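Local coordinates for protein cytosine deaminase (Klebsiella pneumoniae, PDB 4R85) that catalyses the hydrolytic deamination of 5-methylcytosine, and probably of cytosine, at an iron(II) centre held in an amidohydrolase-fold barrel, at residues I146-Q151 and T165-M170; M193-L198 and R204-H209; R219-L224 and R258-S263. All coordinates share one frame; numbering follows the deposited sequence.

Interaction 1. Residues I146-Q151 and T165-M170; sequences IVAFPQ and TRAIEM. With 17E (5-methylcytosine), chain G.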
# COMPACT_ATOMS: atom_id res chain seq x y z
N ILE A 146 -27.46 2.59 -0.47
CA ILE A 146 -27.50 1.68 0.68
C ILE A 146 -27.87 0.26 0.30
O ILE A 146 -28.91 0.03 -0.32
CB ILE A 146 -28.48 2.19 1.75
CG1 ILE A 146 -27.98 3.51 2.33
CG2 ILE A 146 -28.69 1.13 2.83
CD1 ILE A 146 -29.06 4.32 3.01
N VAL A 147 -27.03 -0.70 0.71
CA VAL A 147 -27.27 -2.11 0.45
C VAL A 147 -27.80 -2.83 1.70
O VAL A 147 -27.18 -2.76 2.77
CB VAL A 147 -25.96 -2.83 0.05
CG1 VAL A 147 -26.27 -4.26 -0.44
CG2 VAL A 147 -25.18 -2.04 -1.02
N ALA A 148 -28.93 -3.51 1.56
CA ALA A 148 -29.42 -4.41 2.61
C ALA A 148 -28.57 -5.68 2.66
O ALA A 148 -28.77 -6.60 1.88
CB ALA A 148 -30.87 -4.77 2.38
N PHE A 149 -27.63 -5.71 3.60
CA PHE A 149 -26.62 -6.75 3.68
C PHE A 149 -26.95 -7.66 4.86
O PHE A 149 -26.93 -7.21 6.00
CB PHE A 149 -25.25 -6.10 3.89
CG PHE A 149 -24.14 -7.08 4.21
CD1 PHE A 149 -23.89 -8.17 3.40
CD2 PHE A 149 -23.33 -6.88 5.32
CE1 PHE A 149 -22.87 -9.07 3.70
CE2 PHE A 149 -22.31 -7.76 5.62
CZ PHE A 149 -22.07 -8.85 4.82
N PRO A 150 -27.30 -8.92 4.59
CA PRO A 150 -27.68 -9.85 5.67
C PRO A 150 -26.43 -10.55 6.21
O PRO A 150 -26.18 -11.70 5.86
CB PRO A 150 -28.58 -10.85 4.95
CG PRO A 150 -28.01 -10.90 3.53
CD PRO A 150 -27.44 -9.53 3.25
N GLN A 151 -25.68 -9.86 7.06
CA GLN A 151 -24.40 -10.37 7.56
C GLN A 151 -24.44 -11.80 8.07
O GLN A 151 -23.53 -12.60 7.81
CB GLN A 151 -23.88 -9.47 8.68
CG GLN A 151 -22.61 -9.97 9.35
CD GLN A 151 -21.41 -9.86 8.43
OE1 GLN A 151 -20.74 -8.83 8.39
NE2 GLN A 151 -21.14 -10.91 7.67
N THR A 165 -36.63 -8.09 3.30
CA THR A 165 -37.80 -7.48 2.67
C THR A 165 -38.12 -6.15 3.34
O THR A 165 -38.37 -5.15 2.67
CB THR A 165 -39.01 -8.43 2.75
OG1 THR A 165 -38.68 -9.67 2.11
CG2 THR A 165 -40.25 -7.82 2.09
N ARG A 166 -38.11 -6.14 4.67
CA ARG A 166 -38.39 -4.92 5.43
C ARG A 166 -37.37 -3.84 5.11
O ARG A 166 -37.72 -2.68 4.92
CB ARG A 166 -38.41 -5.22 6.94
CG ARG A 166 -38.68 -4.01 7.81
CD ARG A 166 -40.12 -3.51 7.64
NE ARG A 166 -40.25 -2.16 8.16
CZ ARG A 166 -40.85 -1.17 7.52
NH1 ARG A 166 -41.40 -1.39 6.33
NH2 ARG A 166 -40.91 0.03 8.07
N ALA A 167 -36.10 -4.23 5.02
CA ALA A 167 -35.03 -3.28 4.71
C ALA A 167 -35.23 -2.62 3.34
O ALA A 167 -35.02 -1.42 3.17
CB ALA A 167 -33.67 -3.98 4.74
N ILE A 168 -35.63 -3.43 2.37
CA ILE A 168 -35.93 -2.93 1.03
C ILE A 168 -37.14 -2.00 1.07
O ILE A 168 -37.13 -0.92 0.48
CB ILE A 168 -36.15 -4.10 0.04
CG1 ILE A 168 -34.82 -4.82 -0.20
CG2 ILE A 168 -36.77 -3.61 -1.26
CD1 ILE A 168 -33.69 -3.90 -0.65
N GLU A 169 -38.19 -2.39 1.79
CA GLU A 169 -39.36 -1.53 1.86
C GLU A 169 -39.05 -0.20 2.56
O GLU A 169 -39.63 0.83 2.22
CB GLU A 169 -40.53 -2.25 2.53
CG GLU A 169 -41.07 -3.39 1.70
CD GLU A 169 -42.22 -4.13 2.36
OE1 GLU A 169 -42.40 -3.99 3.59
OE2 GLU A 169 -42.94 -4.84 1.63
N MET A 170 -38.13 -0.24 3.51
CA MET A 170 -37.70 0.97 4.22
C MET A 170 -36.94 1.92 3.30
O MET A 170 -36.85 3.12 3.57
CB MET A 170 -36.84 0.61 5.43
CG MET A 170 -37.63 0.16 6.64
SD MET A 170 -36.53 -0.54 7.88
CE MET A 170 -35.55 0.89 8.35
N1 17E G . -18.65 -8.49 6.70
C2 17E G . -18.28 -9.37 5.77
O2 17E G . -19.00 -10.53 5.61
N3 17E G . -17.22 -9.16 4.98
C4 17E G . -16.49 -8.04 5.12
N4 17E G . -15.36 -7.82 4.27
C5 17E G . -16.84 -7.08 6.07
C6 17E G . -17.95 -7.35 6.87
CM5 17E G . -16.04 -5.83 6.23
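Ala148, on the strand that ends at residue 149, presses its CB against CB of Ala167 on helix 160-170, the two methyl carbons lying 3.7 Å apart. Both CB atoms point across the interface, and the backbones come close here, with 6.1 Å between the CA atoms of Ala148 and Ala167. Ile168 adds a looser apolar contact: its CB is set to the side, but the side chain bends round to bring CD1 within 4.2 Å of CB of Ala148. Small residues on both elements thus let the helix settle tightly on the outer side of the strand.

Polar contacts gather at the other end of 146-151 and serve the ligand. The primary amide of Gln151 pairs with 5-methylcytosine in a two-point grip: OE1 accepts from N1 of the base at 2.7 Å, and NE2 donates to its O2 at 3.0 Å. Both bonds are nearly straight, at 172° and 169°, so this edge of the pyrimidine is fixed in position and orientation. A bend at chi2 (70°) turns the amide of Gln151 toward the base. Asp308 and Glu212 supply further hydrogen bonds to the ligand.

Aromatic contact comes from Phe149, which meets the ligand with its edge: O2 of the base lies 3.6 Å from CZ of Phe149, close to the plane of that ring. Pro150 centres an inverse gamma turn that folds the chain back, setting the backbone N of Gln151 over one face of the Phe149 ring.

Strand 143-149, helix 160-170 and strand 174-175 form one beta-alpha-beta unit of the barrel. Backbone hydrogen bonds tie Ile146 and Ala148 to Val174, and Val147 and Phe149 to Val118 of strand 111-119, while Leu128 of helix 126-137 packs against Ala167.

Interaction 2. Residues M193-L198 and R204-H209; sequences MFLMDL and RLVDVH. With FE2 (Fe (II) ion), chain H; 17E (5-methylcytosine), chain G.
Met196 and Val206 mark the closest backbone approach, with 7.6 Å between their CA atoms. The short axes of 193-198 and 205-209 pass 9.1 Å apart and run nearly antiparallel, at 155° between their N-to-C directions. This is the return half of a beta-alpha-beta unit: helix 185-202 runs back along the outside of the barrel, and after a brief turn the chain re-enters as a strand beside 174-175.

On the helix side Leu195 carries most of the contact. Its CG sits between the backbone N and the carbonyl carbon (chi1 74°), an uncommon setting on a helix, and CD1 reaches into the gap between two valines two residues apart on the strand. CD1 of Leu195 lies 3.8 Å from CG1 of Val206 and 3.7 Å from CG2 of Val208, while its other branch, CD2, also touches CG2 of Val208. Val206 is crossed at about a right angle by Leu195 and again by Met196. The Met196 chain, bent at chi2 and chi3, brings SD to 4.0 Å from CG2 of Val206. Val175, on the adjoining strand, packs against Leu195 as well.

Between the valines, Asp207 turns its side chain away from the helix, where Arg115 forms a salt bridge with it and Ser240 a hydrogen bond. At the strand's end His209 coordinates the iron through NE2 at 2.4 Å; His56, His58, His241 and Asp308 complete the metal site. CD2 of His209 lies 3.7 Å from N3 of 5-methylcytosine.

The two valines of the strand thus offer a branched, apolar surface to Leu195 and to the sulfur of Met196, whereas His209 takes the iron without touching 193-198. Helix packing and metal coordination therefore use different residues of one short strand.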
# COMPACT_ATOMS: atom_id res chain seq x y z
N MET A 193 -31.39 -17.24 -5.07
CA MET A 193 -32.69 -17.21 -5.75
C MET A 193 -33.63 -16.22 -5.09
O MET A 193 -34.29 -15.42 -5.77
CB MET A 193 -33.32 -18.60 -5.79
CG MET A 193 -32.46 -19.66 -6.46
SD MET A 193 -32.02 -19.21 -8.18
CE MET A 193 -31.06 -20.65 -8.65
N PHE A 194 -33.68 -16.25 -3.75
CA PHE A 194 -34.49 -15.31 -3.00
C PHE A 194 -34.12 -13.85 -3.25
O PHE A 194 -34.99 -13.01 -3.48
CB PHE A 194 -34.43 -15.59 -1.48
CG PHE A 194 -35.02 -14.49 -0.66
CD1 PHE A 194 -36.40 -14.38 -0.51
CD2 PHE A 194 -34.21 -13.52 -0.08
CE1 PHE A 194 -36.97 -13.34 0.23
CE2 PHE A 194 -34.77 -12.48 0.68
CZ PHE A 194 -36.14 -12.39 0.83
N LEU A 195 -32.83 -13.53 -3.15
CA LEU A 195 -32.41 -12.14 -3.20
C LEU A 195 -32.62 -11.57 -4.61
O LEU A 195 -32.97 -10.41 -4.76
CB LEU A 195 -30.97 -11.95 -2.72
CG LEU A 195 -29.76 -12.36 -3.57
CD1 LEU A 195 -29.31 -11.26 -4.56
CD2 LEU A 195 -28.60 -12.75 -2.65
N MET A 196 -32.42 -12.40 -5.62
CA MET A 196 -32.69 -11.97 -6.99
C MET A 196 -34.18 -11.74 -7.22
O MET A 196 -34.57 -10.77 -7.87
CB MET A 196 -32.10 -12.96 -8.01
CG MET A 196 -30.57 -13.01 -8.00
SD MET A 196 -29.77 -11.46 -8.51
CE MET A 196 -29.91 -11.57 -10.30
N ASP A 197 -35.03 -12.62 -6.68
CA ASP A 197 -36.48 -12.42 -6.75
C ASP A 197 -36.88 -11.12 -6.05
O ASP A 197 -37.71 -10.36 -6.57
CB ASP A 197 -37.23 -13.59 -6.09
CG ASP A 197 -37.21 -14.86 -6.92
OD1 ASP A 197 -36.88 -14.78 -8.13
OD2 ASP A 197 -37.55 -15.93 -6.38
N LEU A 198 -36.32 -10.90 -4.86
CA LEU A 198 -36.54 -9.67 -4.11
C LEU A 198 -36.18 -8.43 -4.93
O LEU A 198 -36.99 -7.52 -5.08
CB LEU A 198 -35.73 -9.70 -2.81
CG LEU A 198 -35.96 -8.57 -1.80
CD1 LEU A 198 -37.41 -8.56 -1.30
CD2 LEU A 198 -34.96 -8.68 -0.62
N ARG A 204 -34.80 -3.18 -7.63
CA ARG A 204 -33.61 -2.66 -6.98
C ARG A 204 -32.35 -3.22 -7.62
O ARG A 204 -32.39 -4.20 -8.36
CB ARG A 204 -33.62 -2.98 -5.48
CG ARG A 204 -34.90 -2.54 -4.77
CD ARG A 204 -35.03 -1.03 -4.67
NE ARG A 204 -36.42 -0.64 -4.42
CZ ARG A 204 -36.92 -0.38 -3.21
NH1 ARG A 204 -38.20 -0.05 -3.09
NH2 ARG A 204 -36.16 -0.43 -2.13
N LEU A 205 -31.22 -2.59 -7.31
CA LEU A 205 -29.92 -3.08 -7.73
C LEU A 205 -29.53 -4.25 -6.83
O LEU A 205 -30.19 -4.52 -5.83
CB LEU A 205 -28.87 -1.97 -7.64
CG LEU A 205 -29.17 -0.70 -8.43
CD1 LEU A 205 -27.98 0.26 -8.39
CD2 LEU A 205 -29.52 -1.05 -9.88
N VAL A 206 -28.45 -4.95 -7.20
CA VAL A 206 -27.96 -6.09 -6.43
C VAL A 206 -26.46 -5.97 -6.22
O VAL A 206 -25.73 -5.67 -7.15
CB VAL A 206 -28.23 -7.41 -7.18
CG1 VAL A 206 -27.52 -8.59 -6.52
CG2 VAL A 206 -29.72 -7.67 -7.26
N ASP A 207 -26.00 -6.18 -4.99
CA ASP A 207 -24.56 -6.23 -4.71
C ASP A 207 -24.30 -7.24 -3.60
O ASP A 207 -24.62 -6.99 -2.44
CB ASP A 207 -24.04 -4.86 -4.28
CG ASP A 207 -22.53 -4.77 -4.33
OD1 ASP A 207 -22.01 -3.68 -4.68
OD2 ASP A 207 -21.85 -5.78 -4.02
N VAL A 208 -23.71 -8.38 -3.96
CA VAL A 208 -23.63 -9.54 -3.08
C VAL A 208 -22.20 -9.81 -2.64
O VAL A 208 -21.27 -9.79 -3.46
CB VAL A 208 -24.19 -10.79 -3.81
CG1 VAL A 208 -23.90 -12.05 -3.02
CG2 VAL A 208 -25.69 -10.64 -4.06
N HIS A 209 -22.02 -10.08 -1.34
CA HIS A 209 -20.76 -10.60 -0.80
C HIS A 209 -20.68 -12.05 -1.25
O HIS A 209 -21.32 -12.92 -0.69
CB HIS A 209 -20.75 -10.54 0.72
CG HIS A 209 -20.38 -9.19 1.26
ND1 HIS A 209 -21.17 -8.07 1.06
CD2 HIS A 209 -19.31 -8.78 1.97
CE1 HIS A 209 -20.60 -7.03 1.63
NE2 HIS A 209 -19.47 -7.43 2.19
FE FE2 H . -17.61 -6.00 2.34
N1 17E G . -18.65 -8.49 6.70
C2 17E G . -18.28 -9.37 5.77
O2 17E G . -19.00 -10.53 5.61
N3 17E G . -17.22 -9.16 4.98
C4 17E G . -16.49 -8.04 5.12
N4 17E G . -15.36 -7.82 4.27
C5 17E G . -16.84 -7.08 6.07
C6 17E G . -17.95 -7.35 6.87
CM5 17E G . -16.04 -5.83 6.23

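Interaction 3. Residues R219-L224 and R258-S263; sequences RFLEVL and RLLKAS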
# COMPACT_ATOMS: atom_id res chain seq x y z
N ARG A 219 -18.60 -21.64 -4.95
CA ARG A 219 -18.90 -21.26 -6.32
C ARG A 219 -20.30 -20.64 -6.46
O ARG A 219 -21.05 -20.95 -7.38
CB ARG A 219 -18.77 -22.47 -7.25
CG ARG A 219 -17.34 -23.01 -7.38
CD ARG A 219 -17.30 -24.31 -8.19
NE ARG A 219 -15.93 -24.79 -8.37
CZ ARG A 219 -15.59 -25.76 -9.23
NH1 ARG A 219 -14.33 -26.15 -9.32
NH2 ARG A 219 -16.52 -26.34 -9.97
N PHE A 220 -20.65 -19.75 -5.54
CA PHE A 220 -21.95 -19.09 -5.64
C PHE A 220 -21.97 -18.03 -6.73
O PHE A 220 -23.03 -17.65 -7.21
CB PHE A 220 -22.37 -18.57 -4.26
CG PHE A 220 -22.54 -19.68 -3.28
CD1 PHE A 220 -21.51 -20.04 -2.42
CD2 PHE A 220 -23.70 -20.44 -3.27
CE1 PHE A 220 -21.66 -21.10 -1.55
CE2 PHE A 220 -23.86 -21.50 -2.39
CZ PHE A 220 -22.83 -21.83 -1.53
N LEU A 221 -20.79 -17.58 -7.14
CA LEU A 221 -20.68 -16.65 -8.26
C LEU A 221 -21.41 -17.15 -9.51
O LEU A 221 -22.12 -16.37 -10.15
CB LEU A 221 -19.20 -16.38 -8.58
CG LEU A 221 -18.99 -15.45 -9.78
CD1 LEU A 221 -19.65 -14.09 -9.53
CD2 LEU A 221 -17.49 -15.28 -10.02
N GLU A 222 -21.25 -18.43 -9.84
CA GLU A 222 -21.94 -18.97 -11.03
C GLU A 222 -23.46 -18.88 -10.90
O GLU A 222 -24.15 -18.65 -11.88
CB GLU A 222 -21.52 -20.42 -11.34
CG GLU A 222 -22.00 -21.46 -10.31
CD GLU A 222 -21.59 -22.89 -10.66
OE1 GLU A 222 -22.33 -23.84 -10.29
OE2 GLU A 222 -20.51 -23.07 -11.27
N VAL A 223 -23.98 -19.07 -9.69
CA VAL A 223 -25.43 -19.00 -9.48
C VAL A 223 -25.92 -17.58 -9.67
O VAL A 223 -26.93 -17.33 -10.32
CB VAL A 223 -25.83 -19.50 -8.07
CG1 VAL A 223 -27.35 -19.48 -7.92
CG2 VAL A 223 -25.29 -20.89 -7.85
N LEU A 224 -25.18 -16.63 -9.11
CA LEU A 224 -25.53 -15.22 -9.21
C LEU A 224 -25.47 -14.74 -10.67
O LEU A 224 -26.39 -14.07 -11.15
CB LEU A 224 -24.59 -14.39 -8.33
CG LEU A 224 -24.76 -12.87 -8.39
CD1 LEU A 224 -26.12 -12.47 -7.83
CD2 LEU A 224 -23.65 -12.15 -7.63
N ARG A 258 -16.85 -17.42 -19.46
CA ARG A 258 -17.79 -17.26 -20.56
C ARG A 258 -19.15 -16.79 -20.05
O ARG A 258 -19.76 -15.90 -20.63
CB ARG A 258 -17.90 -18.57 -21.34
CG ARG A 258 -16.54 -19.01 -21.91
CD ARG A 258 -16.56 -20.44 -22.41
NE ARG A 258 -17.31 -20.57 -23.65
CZ ARG A 258 -16.80 -20.32 -24.85
NH1 ARG A 258 -17.55 -20.47 -25.94
NH2 ARG A 258 -15.54 -19.92 -24.97
N LEU A 259 -19.60 -17.38 -18.95
CA LEU A 259 -20.83 -16.95 -18.29
C LEU A 259 -20.66 -15.54 -17.73
O LEU A 259 -21.56 -14.71 -17.84
CB LEU A 259 -21.17 -17.90 -17.13
CG LEU A 259 -22.29 -17.44 -16.19
CD1 LEU A 259 -23.57 -17.13 -16.97
CD2 LEU A 259 -22.54 -18.49 -15.11
N LEU A 260 -19.50 -15.28 -17.12
CA LEU A 260 -19.30 -13.99 -16.47
C LEU A 260 -19.42 -12.87 -17.49
O LEU A 260 -20.09 -11.86 -17.24
CB LEU A 260 -17.95 -13.92 -15.75
CG LEU A 260 -17.74 -14.87 -14.57
CD1 LEU A 260 -16.43 -14.55 -13.84
CD2 LEU A 260 -18.92 -14.79 -13.58
N LYS A 261 -18.80 -13.06 -18.66
CA LYS A 261 -18.90 -12.11 -19.76
C LYS A 261 -20.34 -11.96 -20.26
O LYS A 261 -20.82 -10.84 -20.44
CB LYS A 261 -18.00 -12.54 -20.92
CG LYS A 261 -18.00 -11.55 -22.08
CD LYS A 261 -17.56 -10.17 -21.59
CE LYS A 261 -17.37 -9.19 -22.74
NZ LYS A 261 -17.19 -7.81 -22.21
N ALA A 262 -21.01 -13.08 -20.50
CA ALA A 262 -22.36 -13.07 -21.04
C ALA A 262 -23.35 -12.43 -20.06
O ALA A 262 -24.32 -11.79 -20.47
CB ALA A 262 -22.81 -14.48 -21.39
N SER A 263 -23.09 -12.58 -18.76
CA SER A 263 -24.03 -12.10 -17.74
C SER A 263 -24.05 -10.57 -17.64
O SER A 263 -25.07 -9.97 -17.30
CB SER A 263 -23.69 -12.69 -16.37
OG SER A 263 -22.54 -12.06 -15.83
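Different first torsions bring Leu221 and Leu260 together. In Leu221 the CG is anti to the backbone N (chi1 177°), while in Leu260 it is anti to the carbonyl carbon (chi1 -65°). In neither residue is CB aimed at the other helix, yet these settings turn both isobutyl ends inward, where the side chains cross at about a right angle. CD2 of Leu260 rests 3.9 Å from CG of Leu221 and equally far from its CD2, and CD1 of Leu260 approaches that same CD2 at 4.0 Å. The branched tip of Leu260 therefore straddles one methyl of Leu221.

Leu259 works differently. Its CB is directed at the other helix, and CD2 lies against the backbone of helix 220-231, 3.6 Å from the carbonyl O of Glu222.

Helices 220-231 and 250-263 are successive outer helices of the TIM-barrel-like amidohydrolase fold, separated in the chain by strand 237-240. They pack side by side around the barrel, and the leucines lie between them, with Ala225, one turn further along the first helix, touching both Leu259 and Leu260. On the barrel side Leu221 also rests on Ala239 of the intervening strand.

Polar groups border the contact. The end of the Glu222 side chain leads away from 258-263 and reaches OH of Tyr252, nearer the start of the same helix, through a hydrogen bond to OE2, while OE1 is hydrogen-bonded to a glycerol probably taken up from the crystallisation liquor. At the end of helix 250-263, OG of Ser263 donates to O of Leu260 at 2.8 Å, the donor tilted 33° from the carbonyl plane.

The three contacts follow one another along the chain and round the barrel. Interactions 1 and 2, with centres about 10 Å apart, belong to consecutive beta-alpha-beta units sharing strand 174-175. They touch directly: the rings of Phe149 and His209 stack, and NH2 of Arg204 probably donates to O of Ile168 at 2.8 Å. Interaction 3 lies about 14 Å from interaction 2 and about 23 Å from interaction 1, centre to centre. Leu224 joins it to interaction 2, its CD1 3.9 Å from SD of Met196. Interactions 1 and 2 thus set the ligand- and iron-binding ends of nearby strands side by side, whereas interaction 3 joins outer helices away from the site.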